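Side-chain contacts in PilM (Pseudomonas aeruginosa, PDB 3HG9), which is of unknown function but probably takes part in the making or working of a pilus: residues T14-L19 against A78-T83; S87-V92 against G96-R101. All coordinates share one frame; numbering follows the deposited sequence.

The two contacts follow one another along the chain: contact 1 packs helix 77-83 against helix 12-31, and the chain then runs directly into strand 88-94, which forms the hairpin of contact 2. They lie on opposite sides of the chain's centre, about 10 and 15 Å from it, with about 24 Å between their own centres, and do not touch within the subunit. The dimer brings them together. Val-81 and Asp-82 of contact 1 pack on Val-90 of the second subunit, and Ala-79 packs on its Arg-101, so the short helix of one copy lies against the hairpin of the other. Helix packing and hairpin thus meet in the subunit interface.

Contact 1: residues T14-L19 against A78-T83; sequences TLARSL and AAAVDT
Ala-16 puts its methyl straight onto Val-81, and that touch carries most of the packing between segments 14-19 and 78-83. Its CB lies 3.3 Å from Val-81 CG2, tight for two methyls. The valine's first torsion (chi1 163°) sets CG1 anti to the backbone N and leaves CG2 beside that nitrogen, on the side that Ala-16 occupies. CG2 also lies 3.7 Å from Ala-16 CA. One residue back on the short helix, Ala-80 adds a looser methyl-to-methyl touch, its CB 4.1 Å from Ala-16 CB. Further along helix 12-31, Ser-18 OG bonds to Thr-14 O at 3.0 Å from well above the carbonyl plane, sharing that oxygen with Ser-18 N. Leu-19 sets out toward helix 77-83 and packs on Ala-121 of the second subunit. Just beyond the short helix, Thr-85 OG1 bonds to Val-81 O. Alanine's small size lets Ala-16 CA come within 5.0 Å of Val-81 CA. No hydrogen bond crosses between the two segments, so what joins them here is apolar packing, with the second subunit covering Val-81 and Leu-19.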
ATOM      1  N   THR B  14      20.032  -4.844   3.250  1.00 32.75           N
ATOM      2  CA  THR B  14      20.277  -3.927   4.327  1.00 31.01           C
ATOM      3  C   THR B  14      19.903  -2.528   3.816  1.00 30.89           C
ATOM      4  O   THR B  14      19.181  -1.753   4.428  1.00 31.45           O
ATOM      5  CB  THR B  14      21.786  -3.949   4.626  1.00 31.63           C
ATOM      6  OG1 THR B  14      22.103  -5.022   5.514  1.00 28.14           O
ATOM      7  CG2 THR B  14      22.282  -2.606   5.243  1.00 32.54           C
ATOM      8  N   LEU B  15      20.382  -2.182   2.660  1.00 29.77           N
ATOM      9  CA  LEU B  15      20.006  -0.920   2.124  1.00 29.23           C
ATOM     10  C   LEU B  15      18.473  -0.705   1.918  1.00 28.46           C
ATOM     11  O   LEU B  15      17.959   0.421   2.104  1.00 28.59           O
ATOM     12  CB  LEU B  15      20.755  -0.764   0.816  1.00 30.02           C
ATOM     13  CG  LEU B  15      20.563   0.620   0.234  1.00 32.86           C
ATOM     14  CD1 LEU B  15      21.103   1.644   1.208  1.00 35.22           C
ATOM     15  CD2 LEU B  15      21.229   0.751  -1.181  1.00 33.79           C
ATOM     16  N   ALA B  16      17.766  -1.751   1.477  1.00 27.16           N
ATOM     17  CA  ALA B  16      16.323  -1.668   1.242  1.00 26.23           C
ATOM     18  C   ALA B  16      15.592  -1.469   2.563  1.00 25.70           C
ATOM     19  O   ALA B  16      14.736  -0.603   2.670  1.00 25.60           O
ATOM     20  CB  ALA B  16      15.827  -2.956   0.546  1.00 26.66           C
ATOM     21  N   ARG B  17      15.952  -2.280   3.552  1.00 25.92           N
ATOM     22  CA  ARG B  17      15.602  -2.089   4.947  1.00 28.66           C
ATOM     23  C   ARG B  17      15.851  -0.642   5.536  1.00 29.14           C
ATOM     24  O   ARG B  17      14.948  -0.073   6.186  1.00 30.42           O
ATOM     25  CB  ARG B  17      16.299  -3.192   5.786  1.00 29.99           C
ATOM     26  CG  ARG B  17      15.458  -4.524   5.908  1.00 34.84           C
ATOM     27  CD  ARG B  17      16.093  -5.534   6.906  1.00 45.66           C
ATOM     28  NE  ARG B  17      15.181  -6.276   7.815  1.00 52.07           N
ATOM     29  CZ  ARG B  17      14.547  -7.424   7.522  1.00 57.07           C
ATOM     30  NH1 ARG B  17      14.701  -8.006   6.330  1.00 58.89           N
ATOM     31  NH2 ARG B  17      13.732  -8.007   8.411  1.00 58.21           N
ATOM     32  N   SER B  18      17.012  -0.040   5.279  1.00 27.35           N
ATOM     33  CA  SER B  18      17.262   1.361   5.688  1.00 28.17           C
ATOM     34  C   SER B  18      16.290   2.324   4.966  1.00 28.62           C
ATOM     35  O   SER B  18      15.627   3.169   5.591  1.00 28.20           O
ATOM     36  CB  SER B  18      18.721   1.752   5.355  1.00 28.78           C
ATOM     37  OG  SER B  18      19.644   0.779   5.882  1.00 25.17           O
ATOM     38  N   LEU B  19      16.183   2.182   3.651  1.00 27.20           N
ATOM     39  CA  LEU B  19      15.151   2.894   2.972  1.00 28.67           C
ATOM     40  C   LEU B  19      13.790   2.768   3.725  1.00 29.19           C
ATOM     41  O   LEU B  19      13.155   3.781   4.067  1.00 28.85           O
ATOM     42  CB  LEU B  19      15.044   2.374   1.541  1.00 29.35           C
ATOM     43  CG  LEU B  19      14.098   3.261   0.717  1.00 31.42           C
ATOM     44  CD1 LEU B  19      14.663   3.355  -0.713  1.00 35.59           C
ATOM     45  CD2 LEU B  19      12.659   2.725   0.640  1.00 32.76           C
ATOM     46  N   ALA B  78      15.211  -2.651  -6.148  1.00 38.83           N
ATOM     47  CA  ALA B  78      13.749  -2.529  -6.362  1.00 38.34           C
ATOM     48  C   ALA B  78      13.127  -3.774  -5.782  1.00 38.48           C
ATOM     49  O   ALA B  78      12.337  -3.745  -4.799  1.00 38.59           O
ATOM     50  CB  ALA B  78      13.446  -2.430  -7.843  1.00 38.57           C
ATOM     51  N   ALA B  79      13.530  -4.893  -6.356  1.00 38.15           N
ATOM     52  CA  ALA B  79      13.031  -6.163  -5.891  1.00 38.17           C
ATOM     53  C   ALA B  79      13.107  -6.199  -4.377  1.00 38.59           C
ATOM     54  O   ALA B  79      12.074  -6.152  -3.692  1.00 39.04           O
ATOM     55  CB  ALA B  79      13.818  -7.282  -6.508  1.00 37.60           C
ATOM     56  N   ALA B  80      14.328  -6.230  -3.846  1.00 39.13           N
ATOM     57  CA  ALA B  80      14.558  -6.379  -2.407  1.00 39.04           C
ATOM     58  C   ALA B  80      13.642  -5.480  -1.589  1.00 39.89           C
ATOM     59  O   ALA B  80      13.243  -5.864  -0.488  1.00 41.44           O
ATOM     60  CB  ALA B  80      15.999  -6.083  -2.074  1.00 38.59           C
ATOM     61  N   VAL B  81      13.305  -4.294  -2.112  1.00 39.92           N
ATOM     62  CA  VAL B  81      12.427  -3.335  -1.388  1.00 39.15           C
ATOM     63  C   VAL B  81      10.953  -3.659  -1.521  1.00 39.99           C
ATOM     64  O   VAL B  81      10.189  -3.485  -0.583  1.00 38.76           O
ATOM     65  CB  VAL B  81      12.559  -1.904  -1.943  1.00 39.01           C
ATOM     66  CG1 VAL B  81      11.366  -1.064  -1.477  1.00 34.77           C
ATOM     67  CG2 VAL B  81      13.923  -1.273  -1.493  1.00 37.78           C
ATOM     68  N   ASP B  82      10.545  -4.055  -2.727  1.00 41.11           N
ATOM     69  CA  ASP B  82       9.147  -4.396  -3.023  1.00 42.92           C
ATOM     70  C   ASP B  82       8.787  -5.525  -2.052  1.00 43.44           C
ATOM     71  O   ASP B  82       7.775  -5.496  -1.337  1.00 43.30           O
ATOM     72  CB  ASP B  82       9.146  -4.812  -4.496  1.00 43.89           C
ATOM     73  CG  ASP B  82       7.836  -5.350  -5.001  1.00 46.22           C
ATOM     74  OD1 ASP B  82       6.941  -4.520  -5.373  1.00 50.15           O
ATOM     75  OD2 ASP B  82       7.777  -6.606  -5.176  1.00 47.27           O
ATOM     76  N   THR B  83       9.700  -6.471  -1.956  1.00 43.84           N
ATOM     77  CA  THR B  83       9.587  -7.531  -0.997  1.00 45.50           C
ATOM     78  C   THR B  83       9.300  -7.098   0.430  1.00 45.03           C
ATOM     79  O   THR B  83       8.342  -7.559   1.012  1.00 46.27           O
ATOM     80  CB  THR B  83      10.860  -8.365  -1.016  1.00 45.92           C
ATOM     81  OG1 THR B  83      11.535  -8.131  -2.273  1.00 48.69           O
ATOM     82  CG2 THR B  83      10.507  -9.823  -0.859  1.00 45.85           C
TER

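Contact 2: residues S87-V92 against G96-R101; sequences SDLVGV and GQLVTR
Leu-98 extends its CG anti to the backbone N (chi1 -174°), which lays the branched end over the backbone of strand 88-94 at Gly-91. One branch, CD1, comes to 3.1 Å from Gly-91 O, a tight fit; the other, CD2, turns back along the strand to Leu-89 CB at 3.8 Å. Val-99 is turned differently: its CG1 stands between the backbone N and the carbonyl carbon (chi1 67°), beside Val-92, though the exact place of this methyl is doubtful, and these two valines lie side by side on one face of the sheet. Between them runs a single antiparallel hydrogen-bonded pair. Val-99 N bonds to Val-92 O (2.8 Å), although that oxygen is less surely placed, while Val-92 N bonds to Val-99 O at 3.3 Å. At Gly-91 the bare CA lets Val-99 O approach to 3.4 Å. The short strand segments cross at 101°, consistent with the single bridged pair between them, and water 1 takes over beyond it: Val-90 N donates to it at 3.2 Å, and Thr-100 OG1 makes a weak bond to it. Thr-100 CB presses on Val-90 O close by. These strands form a beta hairpin in the middle of a four-stranded antiparallel sheet. Strand 104-106 flanks 97-100, with Thr-106 bonded to Leu-98, and strand 119-123 flanks 88-94, where Leu-98 reaches across to pack on Val-120 and Val-122.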
ATOM      1  N   SER B  87       2.104  -3.781   0.367  1.00 49.51           N
ATOM      2  CA  SER B  87       1.453  -2.972  -0.661  1.00 49.51           C
ATOM      3  C   SER B  87      -0.030  -2.912  -0.403  1.00 48.54           C
ATOM      4  O   SER B  87      -0.625  -3.870   0.117  1.00 48.18           O
ATOM      5  CB  SER B  87       1.719  -3.507  -2.072  1.00 50.14           C
ATOM      6  OG  SER B  87       1.618  -2.472  -3.069  1.00 54.44           O
ATOM      7  N   ASP B  88      -0.635  -1.773  -0.726  1.00 46.68           N
ATOM      8  CA  ASP B  88      -1.985  -1.554  -0.220  1.00 45.63           C
ATOM      9  C   ASP B  88      -2.670  -0.551  -1.042  1.00 43.74           C
ATOM     10  O   ASP B  88      -2.232   0.624  -1.067  1.00 44.44           O
ATOM     11  CB  ASP B  88      -1.963  -1.067   1.238  1.00 46.15           C
ATOM     12  CG  ASP B  88      -3.390  -0.713   1.789  1.00 50.26           C
ATOM     13  OD1 ASP B  88      -3.583  -0.881   3.047  1.00 47.49           O
ATOM     14  OD2 ASP B  88      -4.285  -0.242   0.982  1.00 52.01           O
ATOM     15  N   LEU B  89      -3.736  -1.007  -1.706  1.00 41.22           N
ATOM     16  CA  LEU B  89      -4.572  -0.151  -2.559  1.00 40.67           C
ATOM     17  C   LEU B  89      -5.991  -0.375  -2.206  1.00 40.49           C
ATOM     18  O   LEU B  89      -6.310  -1.369  -1.558  1.00 40.75           O
ATOM     19  CB  LEU B  89      -4.405  -0.479  -4.034  1.00 39.95           C
ATOM     20  CG  LEU B  89      -2.953  -0.752  -4.349  1.00 41.08           C
ATOM     21  CD1 LEU B  89      -2.796  -1.765  -5.484  1.00 39.95           C
ATOM     22  CD2 LEU B  89      -2.184   0.577  -4.536  1.00 40.11           C
ATOM     23  N   VAL B  90      -6.843   0.553  -2.615  1.00 40.47           N
ATOM     24  CA  VAL B  90      -8.279   0.343  -2.615  1.00 41.24           C
ATOM     25  C   VAL B  90      -8.778   0.986  -3.880  1.00 41.91           C
ATOM     26  O   VAL B  90      -8.138   1.911  -4.380  1.00 42.34           O
ATOM     27  CB  VAL B  90      -8.996   0.977  -1.378  1.00 41.68           C
ATOM     28  CG1 VAL B  90      -8.405   0.457  -0.046  1.00 42.61           C
ATOM     29  CG2 VAL B  90      -8.976   2.475  -1.428  1.00 38.09           C
ATOM     30  N   GLY B  91      -9.910   0.529  -4.392  1.00 41.62           N
ATOM     31  CA  GLY B  91     -10.556   1.207  -5.505  1.00 41.86           C
ATOM     32  C   GLY B  91     -11.629   0.288  -6.087  1.00 42.90           C
ATOM     33  O   GLY B  91     -11.763  -0.871  -5.672  1.00 42.19           O
ATOM     34  N   VAL B  92     -12.386   0.813  -7.055  1.00 43.44           N
ATOM     35  CA  VAL B  92     -13.583   0.166  -7.600  1.00 43.18           C
ATOM     36  C   VAL B  92     -13.142  -0.625  -8.798  1.00 43.50           C
ATOM     37  O   VAL B  92     -12.231  -0.165  -9.506  1.00 42.56           O
ATOM     38  CB  VAL B  92     -14.564   1.236  -8.083  1.00 43.67           C
ATOM     39  CG1 VAL B  92     -15.710   0.631  -9.014  1.00 43.26           C
ATOM     40  CG2 VAL B  92     -15.083   2.040  -6.887  1.00 40.94           C
ATOM     41  N   GLY B  96     -11.177  -5.399 -15.523  1.00 47.82           N
ATOM     42  CA  GLY B  96      -9.800  -5.642 -15.929  1.00 49.11           C
ATOM     43  C   GLY B  96      -8.931  -4.718 -15.084  1.00 50.32           C
ATOM     44  O   GLY B  96      -7.650  -4.782 -15.160  1.00 50.19           O
ATOM     45  N   GLN B  97      -9.616  -3.867 -14.280  1.00 49.73           N
ATOM     46  CA  GLN B  97      -8.958  -2.728 -13.584  1.00 50.24           C
ATOM     47  C   GLN B  97      -9.426  -2.420 -12.134  1.00 50.76           C
ATOM     48  O   GLN B  97     -10.573  -2.772 -11.728  1.00 51.08           O
ATOM     49  CB  GLN B  97      -9.130  -1.430 -14.406  1.00 49.89           C
ATOM     50  CG  GLN B  97      -8.861  -1.554 -15.900  1.00 50.34           C
ATOM     51  CD  GLN B  97      -7.480  -1.055 -16.255  1.00 54.01           C
ATOM     52  OE1 GLN B  97      -6.467  -1.776 -16.116  1.00 51.94           O
ATOM     53  NE2 GLN B  97      -7.418   0.214 -16.701  1.00 52.99           N
ATOM     54  N   LEU B  98      -8.554  -1.709 -11.391  1.00 49.97           N
ATOM     55  CA  LEU B  98      -8.869  -1.164 -10.073  1.00 49.14           C
ATOM     56  C   LEU B  98      -8.703   0.335 -10.076  1.00 49.40           C
ATOM     57  O   LEU B  98      -7.600   0.855  -9.970  1.00 50.70           O
ATOM     58  CB  LEU B  98      -7.955  -1.746  -9.004  1.00 49.23           C
ATOM     59  CG  LEU B  98      -8.270  -1.370  -7.557  1.00 48.36           C
ATOM     60  CD1 LEU B  98      -9.453  -2.191  -7.221  1.00 48.15           C
ATOM     61  CD2 LEU B  98      -7.108  -1.609  -6.515  1.00 47.32           C
ATOM     62  N   VAL B  99      -9.809   1.036 -10.160  1.00 49.66           N
ATOM     63  CA  VAL B  99      -9.802   2.471 -10.287  1.00 50.19           C
ATOM     64  C   VAL B  99      -9.597   3.165  -8.938  1.00 50.62           C
ATOM     65  O   VAL B  99     -10.530   3.258  -8.158  1.00 51.68           O
ATOM     66  CB  VAL B  99     -11.139   2.917 -10.951  1.00 49.91           C
ATOM     67  CG1 VAL B  99     -12.287   2.649 -10.040  1.00 50.10           C
ATOM     68  CG2 VAL B  99     -11.118   4.384 -11.357  1.00 49.77           C
ATOM     69  N   THR B 100      -8.405   3.657  -8.640  1.00 51.47           N
ATOM     70  CA  THR B 100      -8.267   4.496  -7.428  1.00 52.72           C
ATOM     71  C   THR B 100      -7.998   5.978  -7.670  1.00 52.95           C
ATOM     72  O   THR B 100      -6.875   6.351  -8.047  1.00 52.34           O
ATOM     73  CB  THR B 100      -7.183   3.993  -6.468  1.00 53.02           C
ATOM     74  OG1 THR B 100      -6.700   5.106  -5.694  1.00 54.56           O
ATOM     75  CG2 THR B 100      -6.011   3.353  -7.227  1.00 53.38           C
ATOM     76  N   ARG B 101      -9.004   6.810  -7.395  1.00 53.65           N
ATOM     77  CA  ARG B 101      -8.909   8.277  -7.604  1.00 55.02           C
ATOM     78  C   ARG B 101      -7.792   9.019  -6.818  1.00 54.77           C
ATOM     79  O   ARG B 101      -8.089   9.941  -6.035  1.00 54.85           O
ATOM     80  CB  ARG B 101     -10.255   8.955  -7.293  1.00 55.82           C
ATOM     81  CG  ARG B 101     -10.321   9.590  -5.867  1.00 58.42           C
ATOM     82  CD  ARG B 101     -10.411   8.530  -4.761  1.00 62.04           C
ATOM     83  NE  ARG B 101     -11.812   8.257  -4.454  1.00 66.03           N
ATOM     84  CZ  ARG B 101     -12.527   8.874  -3.505  1.00 68.21           C
ATOM     85  NH1 ARG B 101     -11.961   9.803  -2.715  1.00 69.82           N
ATOM     86  NH2 ARG B 101     -13.816   8.547  -3.345  1.00 67.24           N
TER
HETATM   87  O   HOH W   1      -5.201   3.289  -3.149  1.00 24.03           O